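Local coordinates for fimbrial protein MyfA,Fimbrial protein MyfA (Yersinia enterocolitica, PDB 5LN8) that forms the major subunit of Myf fimbriae, a probable virulence factor of pathogenic Yersinia, and binds galactose in a surface pocket, at residues N38-G43 against D68-W73; Q99-V104 against D122-K127. All coordinates share one frame; numbering follows the deposited sequence.

Interaction 1 (N38-G43 against D68-W73). With GAL (beta-D-galactopyranose), chain C.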
# COMPACT_ATOMS: atom_id res chain seq x y z
N ASN A 38 -4.80 10.15 0.29
CA ASN A 38 -3.39 9.90 0.06
C ASN A 38 -3.00 8.61 0.78
O ASN A 38 -3.57 8.28 1.82
CB ASN A 38 -2.50 11.04 0.58
CG ASN A 38 -2.67 12.35 -0.19
OD1 ASN A 38 -2.79 12.37 -1.41
ND2 ASN A 38 -2.65 13.45 0.55
N VAL A 39 -2.03 7.89 0.23
CA VAL A 39 -1.37 6.82 0.96
C VAL A 39 0.12 7.10 0.87
O VAL A 39 0.74 6.88 -0.18
CB VAL A 39 -1.68 5.44 0.37
CG1 VAL A 39 -1.02 4.37 1.21
CG2 VAL A 39 -3.19 5.21 0.28
N ARG A 40 0.69 7.61 1.96
CA ARG A 40 2.08 8.05 1.99
C ARG A 40 2.96 7.01 2.69
O ARG A 40 2.77 6.74 3.86
CB ARG A 40 2.22 9.41 2.70
CG ARG A 40 1.45 10.56 2.04
CD ARG A 40 1.83 11.90 2.65
NE ARG A 40 1.19 13.05 2.01
CZ ARG A 40 1.62 13.64 0.90
NH1 ARG A 40 2.69 13.18 0.28
NH2 ARG A 40 0.98 14.69 0.40
N PRO A 41 3.92 6.42 1.95
CA PRO A 41 4.84 5.49 2.60
C PRO A 41 5.65 6.23 3.65
O PRO A 41 5.97 7.41 3.47
CB PRO A 41 5.75 5.04 1.46
CG PRO A 41 4.95 5.28 0.21
CD PRO A 41 4.14 6.51 0.50
N THR A 42 5.94 5.56 4.76
CA THR A 42 6.69 6.17 5.84
C THR A 42 7.89 5.31 6.22
O THR A 42 7.91 4.12 5.93
CB THR A 42 5.81 6.31 7.09
OG1 THR A 42 5.38 5.01 7.51
CG2 THR A 42 4.62 7.17 6.80
N GLY A 43 8.87 5.92 6.88
CA GLY A 43 10.01 5.17 7.38
C GLY A 43 10.74 4.41 6.29
O GLY A 43 10.99 4.96 5.22
N ASP A 68 2.11 9.90 -7.29
CA ASP A 68 2.69 11.22 -7.51
C ASP A 68 4.05 11.31 -6.81
O ASP A 68 4.13 11.65 -5.63
CB ASP A 68 1.74 12.31 -6.98
CG ASP A 68 2.24 13.72 -7.25
OD1 ASP A 68 3.27 13.90 -7.94
OD2 ASP A 68 1.58 14.66 -6.79
N ASN A 69 5.10 10.99 -7.57
CA ASN A 69 6.49 11.07 -7.10
C ASN A 69 6.82 10.14 -5.94
O ASN A 69 7.76 9.35 -6.04
CB ASN A 69 6.88 12.50 -6.73
CG ASN A 69 7.29 13.32 -7.92
OD1 ASN A 69 7.98 12.82 -8.81
ND2 ASN A 69 6.89 14.58 -7.94
N ASP A 70 6.07 10.24 -4.85
CA ASP A 70 6.42 9.50 -3.64
C ASP A 70 5.23 8.99 -2.84
O ASP A 70 5.38 8.60 -1.68
CB ASP A 70 7.28 10.38 -2.74
CG ASP A 70 6.62 11.71 -2.42
OD1 ASP A 70 5.39 11.84 -2.57
OD2 ASP A 70 7.35 12.63 -1.99
N HIS A 71 4.05 8.99 -3.43
CA HIS A 71 2.85 8.57 -2.71
C HIS A 71 1.70 8.23 -3.63
O HIS A 71 1.62 8.74 -4.74
CB HIS A 71 2.43 9.66 -1.71
CG HIS A 71 1.89 10.91 -2.35
ND1 HIS A 71 2.70 11.87 -2.89
CD2 HIS A 71 0.62 11.34 -2.51
CE1 HIS A 71 1.95 12.86 -3.37
NE2 HIS A 71 0.68 12.55 -3.16
N TRP A 72 0.82 7.34 -3.17
CA TRP A 72 -0.41 7.06 -3.91
C TRP A 72 -1.49 8.08 -3.52
O TRP A 72 -1.44 8.67 -2.44
CB TRP A 72 -0.89 5.62 -3.71
CG TRP A 72 0.07 4.58 -4.23
CD1 TRP A 72 0.19 4.15 -5.52
CD2 TRP A 72 1.05 3.86 -3.47
NE1 TRP A 72 1.19 3.20 -5.60
CE2 TRP A 72 1.73 3.00 -4.36
CE3 TRP A 72 1.41 3.85 -2.12
CZ2 TRP A 72 2.75 2.15 -3.95
CZ3 TRP A 72 2.42 3.00 -1.72
CH2 TRP A 72 3.08 2.17 -2.62
N TRP A 73 -2.44 8.30 -4.42
CA TRP A 73 -3.55 9.23 -4.20
C TRP A 73 -4.70 8.89 -5.13
O TRP A 73 -4.51 8.21 -6.14
CB TRP A 73 -3.12 10.69 -4.40
CG TRP A 73 -2.81 11.04 -5.83
CD1 TRP A 73 -1.65 10.80 -6.50
CD2 TRP A 73 -3.67 11.71 -6.76
NE1 TRP A 73 -1.73 11.27 -7.79
CE2 TRP A 73 -2.97 11.84 -7.97
CE3 TRP A 73 -4.97 12.22 -6.68
CZ2 TRP A 73 -3.52 12.46 -9.10
CZ3 TRP A 73 -5.51 12.83 -7.80
CH2 TRP A 73 -4.79 12.94 -8.99
C1 GAL C . -2.90 15.45 -6.54
C2 GAL C . -2.00 15.07 -5.33
C3 GAL C . -2.86 14.42 -4.23
C4 GAL C . -3.99 15.39 -3.81
C5 GAL C . -4.77 15.86 -5.05
C6 GAL C . -5.77 16.99 -4.77
O1 GAL C . -2.18 16.07 -7.53
O2 GAL C . -0.92 14.17 -5.67
O3 GAL C . -2.10 14.10 -3.07
O4 GAL C . -3.48 16.51 -3.09
O5 GAL C . -3.90 16.36 -6.10
O6 GAL C . -6.57 17.30 -5.89
O HOH W 1 4.64 11.08 0.55
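Val-39 and Trp-72 form an antiparallel hydrogen-bonded pair. Val-39 N bonds to Trp-72 O at 2.8 Å. Trp-72 N returns one to Val-39 O at 3.0 Å.

Val-39 and Trp-72 put their side chains on one face, CB near CB. Pro-41 CG reaches Trp-72 CZ3 at 3.9 Å, the two side chains crossing at about a right angle. Phe-85 and Trp-67 meet the Trp-72 ring edge-to-face, placing this ring in the sandwich core.

Flat polar groups gather round His-71. With chi1 at 70°, its CG lies between the backbone N and the carbonyl carbon, and the ring turns toward Asn-38 and Arg-40. Arg-40 NH1 sits over one ring face, toward the rim, 3.4 Å from His-71 ND1. Arg-40 NE makes a salt bridge to Glu-105. Asp-70 OD1 accepts from His-71 ND1 at 2.7 Å, close to the ring plane.

Galactose binds on the Asn-38 and Trp-73 face. Its C1 lies over the centre of the Trp-73 ring. Galactose O3 donates to Asn-38 OD1, at a doubtfully short 2.5 Å, and accepts from His-71 NE2 at 3.2 Å. Galactose O2 donates to Asp-68 OD2 at 2.8 Å. Lys-35 also binds the sugar.

Asp-70 is thus a second-shell residue that helps to set the rotation of the His-71 ring. Both ring nitrogens donate, which would probably favour a charged imidazole, although Arg-40 may oppose this.

Interaction 2 (Q99-V104 against D122-K127); sequences QFTGRV and DISATK
Ile-123 packs its CG1 over the backbone of Gly-102 and its CD1 against Val-104. With chi1 at 55°, CG1 is tucked back over the main chain and comes within 3.5 Å of Gly-102 O. CD1 lies 3.7 Å from Val-104 CG2 and also approaches the edge of the Phe-100 ring. Val-3 and Phe-5 of strand 2-7 touch Ile-123 too. The backbone of this pair is bonded both ways: Ile-123 N to Gly-102 O at 2.7 Å, and Gly-102 N to Ile-123 O at 2.8 Å.

Phe-100 faces the same core, against Phe-24 and Leu-60. Its N bonds to Ala-125 O at 2.9 Å.

Gln-99 lies on the other face. Its extended chain passes Thr-126 OG1 and brings NE2 to 3.2 Å from Ser-124 OG. One water accepts from Gln-99 NE2 at 2.9 Å and also binds Ser-124 OG and Thr-126 OG1. A second water joins Arg-103 NH1 to Asp-122 OD1, while Arg-103 NE is held by a salt bridge to Glu-105.

The pairing therefore has an apolar core face and a water-bridged polar face. This is consistent with strand 122-127 acting as the complementing donor strand that completes the Ig-like sandwich.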
# COMPACT_ATOMS: atom_id res chain seq x y z
N GLN A 99 7.87 -5.67 5.53
CA GLN A 99 6.97 -4.72 6.14
C GLN A 99 6.73 -3.50 5.28
O GLN A 99 7.66 -2.94 4.71
CB GLN A 99 7.51 -4.26 7.49
CG GLN A 99 6.59 -3.27 8.15
CD GLN A 99 6.97 -3.03 9.58
OE1 GLN A 99 8.06 -2.56 9.86
NE2 GLN A 99 6.06 -3.35 10.49
N PHE A 100 5.46 -3.10 5.16
CA PHE A 100 5.14 -1.79 4.65
C PHE A 100 4.53 -0.95 5.75
O PHE A 100 3.59 -1.38 6.41
CB PHE A 100 4.19 -1.84 3.46
CG PHE A 100 3.83 -0.47 2.94
CD1 PHE A 100 4.66 0.18 2.04
CD2 PHE A 100 2.68 0.17 3.37
CE1 PHE A 100 4.34 1.44 1.57
CE2 PHE A 100 2.36 1.43 2.91
CZ PHE A 100 3.19 2.07 2.00
N THR A 101 5.08 0.25 5.93
CA THR A 101 4.49 1.22 6.84
C THR A 101 4.11 2.46 6.07
O THR A 101 4.86 2.91 5.19
CB THR A 101 5.44 1.61 7.98
OG1 THR A 101 6.60 2.26 7.43
CG2 THR A 101 5.87 0.37 8.76
N GLY A 102 2.95 3.01 6.39
CA GLY A 102 2.50 4.19 5.71
C GLY A 102 1.57 5.04 6.54
O GLY A 102 1.23 4.68 7.67
N ARG A 103 1.17 6.17 5.97
CA ARG A 103 0.14 7.02 6.56
C ARG A 103 -0.97 7.32 5.55
O ARG A 103 -0.72 7.87 4.48
CB ARG A 103 0.76 8.33 7.07
CG ARG A 103 -0.24 9.21 7.80
CD ARG A 103 0.39 10.44 8.42
NE ARG A 103 0.83 11.40 7.42
CZ ARG A 103 2.08 11.50 6.99
NH1 ARG A 103 3.01 10.70 7.49
NH2 ARG A 103 2.40 12.41 6.08
N VAL A 104 -2.20 6.92 5.88
CA VAL A 104 -3.38 7.22 5.06
C VAL A 104 -3.91 8.60 5.40
O VAL A 104 -4.02 8.95 6.58
CB VAL A 104 -4.50 6.20 5.31
CG1 VAL A 104 -5.81 6.66 4.69
CG2 VAL A 104 -4.09 4.82 4.80
N ASP A 122 -1.92 5.93 10.66
CA ASP A 122 -0.81 5.05 10.30
C ASP A 122 -1.33 3.71 9.84
O ASP A 122 -2.34 3.23 10.34
CB ASP A 122 0.10 4.81 11.51
CG ASP A 122 1.22 5.81 11.62
OD1 ASP A 122 1.46 6.58 10.67
OD2 ASP A 122 1.87 5.81 12.68
N ILE A 123 -0.63 3.11 8.88
CA ILE A 123 -0.92 1.74 8.48
C ILE A 123 0.37 0.95 8.43
O ILE A 123 1.44 1.48 8.12
CB ILE A 123 -1.65 1.66 7.11
CG1 ILE A 123 -0.87 2.40 6.02
CG2 ILE A 123 -3.03 2.21 7.22
CD1 ILE A 123 -1.48 2.26 4.64
N SER A 124 0.26 -0.34 8.75
CA SER A 124 1.41 -1.22 8.81
C SER A 124 0.95 -2.66 8.61
O SER A 124 -0.06 -3.08 9.16
CB SER A 124 2.10 -1.09 10.17
OG SER A 124 3.18 -2.00 10.29
N ALA A 125 1.71 -3.41 7.83
CA ALA A 125 1.45 -4.83 7.67
C ALA A 125 2.69 -5.52 7.14
O ALA A 125 3.57 -4.88 6.55
CB ALA A 125 0.26 -5.09 6.75
N THR A 126 2.76 -6.82 7.36
CA THR A 126 3.93 -7.61 7.03
C THR A 126 3.53 -8.79 6.18
O THR A 126 2.64 -9.56 6.54
CB THR A 126 4.61 -8.10 8.30
OG1 THR A 126 5.24 -7.00 8.96
CG2 THR A 126 5.65 -9.17 7.98
N LYS A 127 4.18 -8.91 5.03
CA LYS A 127 3.87 -9.98 4.09
C LYS A 127 5.04 -10.96 4.01
O LYS A 127 6.20 -10.56 3.90
CB LYS A 127 3.59 -9.38 2.71
CG LYS A 127 3.30 -10.39 1.63
CD LYS A 127 2.17 -11.30 2.05
CE LYS A 127 1.67 -12.10 0.87
NZ LYS A 127 0.48 -12.87 1.27
O HOH W 2 3.64 -4.88 10.24
O HOH W 3 2.94 9.01 10.11

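Strand 36-51 carries the first segment of interaction 1. The chain then runs through strand 57-59 and returns at 68-73, closing a loop of 24 residues. It next adds strand 80-87 to the other sheet before reaching strand 97-107. Interaction 2 opens there and closes at 122-127, across a 17-residue span that includes the unmodelled residues 109-114. The two contacts are in series, neither nested nor crossed. They touch because strands 36-51 and 97-107 are neighbours: Arg-40 O probably bonds to Arg-103 N, and Thr-42 N to Thr-101 O. One sheet thus runs from the galactose pocket beside interaction 1 to the C-terminal strand of interaction 2.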